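Local coordinates for POU domain, class 6, transcription factor 1 (Homo sapiens, PDB 3D1N), which binds DNA as a transcription factor through its POU-specific domain and homeodomain, probably preferring a variant of the octamer motif, at residues K[12-17]-K[46-51]. The protein carries 2 engineered substitutions. Sequence-based numbering, arbitrary orientation.
Sequences NFKIRR and RFEKLD. With nucleotides of chain C.
Kinks at chi2 (-112°) and chi3 (-38°) bring the NE/NH2 edge of Arg17 to the carboxylate of Glu48, whose chain runs extended beyond CG from helix 41-49 to helix 4-18. A salt bridge joins the two: Arg17 NH2 donates over 2.8 Å to the syn lone pair of Glu48 OE2, and Arg17 NE adds a weak bond of 3.2 Å to Glu48 OE2. The oxygen sits near the guanidinium edge but is tilted 27° out of its plane. Phe13 sets a ring edge against the same oxygen, with CD2 3.9 Å from Glu48 OE2. The aliphatic chain of Lys14 crosses that of Glu48 at about a right angle, while Lys14 NZ stays 4.1 Å from Glu48 OE1, an attraction of charges without a salt bridge. Gln24 donates a hydrogen bond to Glu48 OE1, tying in helix 24-31. From its remaining nitrogen, NH1, Arg17 reaches the DNA backbone, donating to OP1 of DA10 of chain C over 2.8 Å, and also bonds the carbonyl of Leu22. In the POU-specific domain, this buried carboxylate thus joins three helices; the ion pair probably offsets the charge of Glu48 close to the phosphates and orients the arginine for backbone binding.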
loop_
_atom_site.group_PDB
_atom_site.type_symbol
_atom_site.label_atom_id
_atom_site.label_comp_id
_atom_site.label_asym_id
_atom_site.label_seq_id
_atom_site.Cartn_x
_atom_site.Cartn_y
_atom_site.Cartn_z
ATOM N N ASN K 12 -1.181 19.917 5.372
ATOM C CA ASN K 12 0.110 19.821 6.041
ATOM C C ASN K 12 0.104 18.969 7.302
ATOM O O ASN K 12 1.079 18.271 7.584
ATOM C CB ASN K 12 0.682 21.209 6.328
ATOM C CG ASN K 12 1.181 21.896 5.072
ATOM O OD1 ASN K 12 2.364 22.205 4.952
ATOM N ND2 ASN K 12 0.280 22.115 4.115
ATOM N N PHE K 13 -0.988 19.015 8.055
ATOM C CA PHE K 13 -1.074 18.212 9.268
ATOM C C PHE K 13 -0.883 16.732 8.964
ATOM O O PHE K 13 -0.133 16.043 9.656
ATOM C CB PHE K 13 -2.409 18.405 9.980
ATOM C CG PHE K 13 -2.586 17.503 11.166
ATOM C CD1 PHE K 13 -2.156 17.899 12.420
ATOM C CD2 PHE K 13 -3.168 16.250 11.023
ATOM C CE1 PHE K 13 -2.312 17.071 13.514
ATOM C CE2 PHE K 13 -3.325 15.417 12.113
ATOM C CZ PHE K 13 -2.897 15.829 13.363
ATOM N N LYS K 14 -1.583 16.249 7.941
ATOM C CA LYS K 14 -1.488 14.849 7.550
ATOM C C LYS K 14 -0.034 14.458 7.339
ATOM O O LYS K 14 0.459 13.521 7.974
ATOM C CB LYS K 14 -2.295 14.573 6.277
ATOM C CG LYS K 14 -1.718 13.446 5.423
ATOM C CD LYS K 14 -2.724 12.881 4.423
ATOM C CE LYS K 14 -3.404 11.619 4.956
ATOM N NZ LYS K 14 -3.989 10.780 3.866
ATOM N N ILE K 15 0.645 15.204 6.464
ATOM C CA ILE K 15 2.023 14.909 6.076
ATOM C C ILE K 15 3.019 15.072 7.226
ATOM O O ILE K 15 4.015 14.355 7.280
ATOM C CB ILE K 15 2.491 15.758 4.862
ATOM C CG1 ILE K 15 1.353 15.950 3.854
ATOM C CG2 ILE K 15 3.698 15.110 4.189
ATOM C CD1 ILE K 15 1.771 16.671 2.568
ATOM N N ARG K 16 2.765 16.010 8.136
ATOM C CA ARG K 16 3.599 16.127 9.330
ATOM C C ARG K 16 3.445 14.883 10.197
ATOM O O ARG K 16 4.380 14.463 10.876
ATOM C CB ARG K 16 3.205 17.351 10.156
ATOM C CG ARG K 16 3.570 18.694 9.560
ATOM C CD ARG K 16 3.130 19.796 10.515
ATOM N NE ARG K 16 3.245 21.134 9.944
ATOM C CZ ARG K 16 2.994 22.255 10.613
ATOM N NH1 ARG K 16 2.613 22.206 11.885
ATOM N NH2 ARG K 16 3.128 23.428 10.011
ATOM N N ARG K 17 2.245 14.312 10.171
ATOM C CA ARG K 17 1.894 13.154 10.987
ATOM C C ARG K 17 2.473 11.900 10.351
ATOM O O ARG K 17 2.951 10.984 11.035
ATOM C CB ARG K 17 0.371 13.047 11.071
ATOM C CG ARG K 17 -0.155 12.236 12.248
ATOM C CD ARG K 17 -0.801 10.956 11.779
ATOM N NE ARG K 17 -1.540 11.170 10.542
ATOM C CZ ARG K 17 -1.956 10.188 9.753
ATOM N NH1 ARG K 17 -1.699 8.929 10.081
ATOM N NH2 ARG K 17 -2.620 10.468 8.638
ATOM N N ARG K 46 -11.476 12.164 9.292
ATOM C CA ARG K 46 -12.433 13.175 8.811
ATOM C C ARG K 46 -11.780 14.544 8.755
ATOM O O ARG K 46 -11.889 15.252 7.753
ATOM C CB ARG K 46 -13.666 13.284 9.722
ATOM C CG ARG K 46 -14.345 11.983 10.106
ATOM C CD ARG K 46 -15.455 11.611 9.159
ATOM N NE ARG K 46 -16.653 12.412 9.374
ATOM C CZ ARG K 46 -17.802 12.222 8.728
ATOM N NH1 ARG K 46 -17.909 11.252 7.825
ATOM N NH2 ARG K 46 -18.843 13.003 8.984
ATOM N N PHE K 47 -11.111 14.916 9.843
ATOM C CA PHE K 47 -10.424 16.195 9.900
ATOM C C PHE K 47 -9.515 16.380 8.693
ATOM O O PHE K 47 -9.678 17.317 7.901
ATOM C CB PHE K 47 -9.583 16.306 11.166
ATOM C CG PHE K 47 -8.983 17.673 11.357
ATOM C CD1 PHE K 47 -7.780 18.015 10.750
ATOM C CD2 PHE K 47 -9.639 18.632 12.125
ATOM C CE1 PHE K 47 -7.234 19.280 10.916
ATOM C CE2 PHE K 47 -9.099 19.897 12.296
ATOM C CZ PHE K 47 -7.895 20.223 11.690
ATOM N N GLU K 48 -8.549 15.474 8.580
ATOM C CA GLU K 48 -7.574 15.491 7.506
ATOM C C GLU K 48 -8.239 15.659 6.160
ATOM O O GLU K 48 -7.892 16.555 5.390
ATOM C CB GLU K 48 -6.804 14.184 7.510
ATOM C CG GLU K 48 -5.898 14.018 8.701
ATOM C CD GLU K 48 -4.876 12.931 8.478
ATOM O OE1 GLU K 48 -5.080 12.111 7.555
ATOM O OE2 GLU K 48 -3.870 12.902 9.221
ATOM N N LYS K 49 -9.196 14.779 5.885
ATOM C CA LYS K 49 -9.890 14.758 4.603
ATOM C C LYS K 49 -10.864 15.919 4.451
ATOM O O LYS K 49 -11.466 16.094 3.386
ATOM C CB LYS K 49 -10.628 13.434 4.427
ATOM C CG LYS K 49 -9.730 12.270 4.034
ATOM C CD LYS K 49 -9.258 12.392 2.592
ATOM C CE LYS K 49 -9.460 11.075 1.843
ATOM N NZ LYS K 49 -10.910 10.768 1.596
ATOM N N LEU K 50 -11.008 16.706 5.517
ATOM C CA LEU K 50 -11.937 17.840 5.553
ATOM C C LEU K 50 -13.389 17.395 5.426
ATOM O O LEU K 50 -14.106 17.842 4.533
ATOM C CB LEU K 50 -11.610 18.862 4.458
ATOM C CG LEU K 50 -10.246 19.548 4.546
ATOM C CD1 LEU K 50 -9.997 20.425 3.319
ATOM C CD2 LEU K 50 -10.129 20.357 5.836
ATOM N N ASP K 51 -13.810 16.498 6.310
ATOM C CA ASP K 51 -15.204 16.085 6.369
ATOM C C ASP K 51 -15.775 16.474 7.718
ATOM O O ASP K 51 -16.110 15.621 8.543
ATOM C CB ASP K 51 -15.361 14.584 6.138
ATOM C CG ASP K 51 -16.804 14.187 5.881
ATOM O OD1 ASP K 51 -17.670 14.467 6.739
ATOM O OD2 ASP K 51 -17.076 13.595 4.816
ATOM P P DA C 11 -7.752 8.740 5.171
ATOM O OP1 DA C 11 -7.600 9.535 3.925
ATOM O OP2 DA C 11 -7.578 9.408 6.480
ATOM O "O5'" DA C 11 -9.138 7.954 5.032
ATOM C "C5'" DA C 11 -9.429 7.459 3.719
ATOM C "C4'" DA C 11 -10.737 6.681 3.640
ATOM O "O4'" DA C 11 -10.831 5.781 4.765
ATOM C "C3'" DA C 11 -12.001 7.530 3.668
ATOM O "O3'" DA C 11 -12.699 7.347 2.449
ATOM C "C2'" DA C 11 -12.782 7.027 4.887
ATOM C "C1'" DA C 11 -12.160 5.673 5.199
ATOM N N9 DA C 11 -12.036 5.292 6.605
ATOM C C8 DA C 11 -11.263 5.880 7.587
ATOM N N7 DA C 11 -11.347 5.268 8.764
ATOM C C5 DA C 11 -12.227 4.210 8.526
ATOM C C6 DA C 11 -12.739 3.183 9.354
ATOM N N6 DA C 11 -12.415 3.046 10.642
ATOM N N1 DA C 11 -13.596 2.294 8.803
ATOM C C2 DA C 11 -13.902 2.439 7.505
ATOM N N3 DA C 11 -13.490 3.355 6.623
ATOM C C4 DA C 11 -12.650 4.213 7.204
ATOM P P DA C 10 -2.786 5.895 8.887
ATOM O OP1 DA C 10 -1.809 6.817 8.264
ATOM O OP2 DA C 10 -3.092 5.932 10.344
ATOM O "O5'" DA C 10 -4.096 6.041 7.994
ATOM C "C5'" DA C 10 -4.044 5.725 6.610
ATOM C "C4'" DA C 10 -5.458 5.693 6.031
ATOM O "O4'" DA C 10 -6.206 4.533 6.482
ATOM C "C3'" DA C 10 -6.327 6.902 6.387
ATOM O "O3'" DA C 10 -6.805 7.455 5.163
ATOM C "C2'" DA C 10 -7.428 6.360 7.313
ATOM C "C1'" DA C 10 -7.530 4.910 6.847
ATOM N N9 DA C 10 -8.007 3.885 7.790
ATOM C C8 DA C 10 -7.537 3.605 9.054
ATOM N N7 DA C 10 -8.149 2.587 9.648
ATOM C C5 DA C 10 -9.085 2.158 8.701
ATOM C C6 DA C 10 -10.053 1.115 8.706
ATOM N N6 DA C 10 -10.227 0.277 9.751
ATOM N N1 DA C 10 -10.840 0.974 7.602
ATOM C C2 DA C 10 -10.652 1.809 6.572
ATOM N N3 DA C 10 -9.768 2.813 6.439
ATOM C C4 DA C 10 -9.008 2.945 7.552
#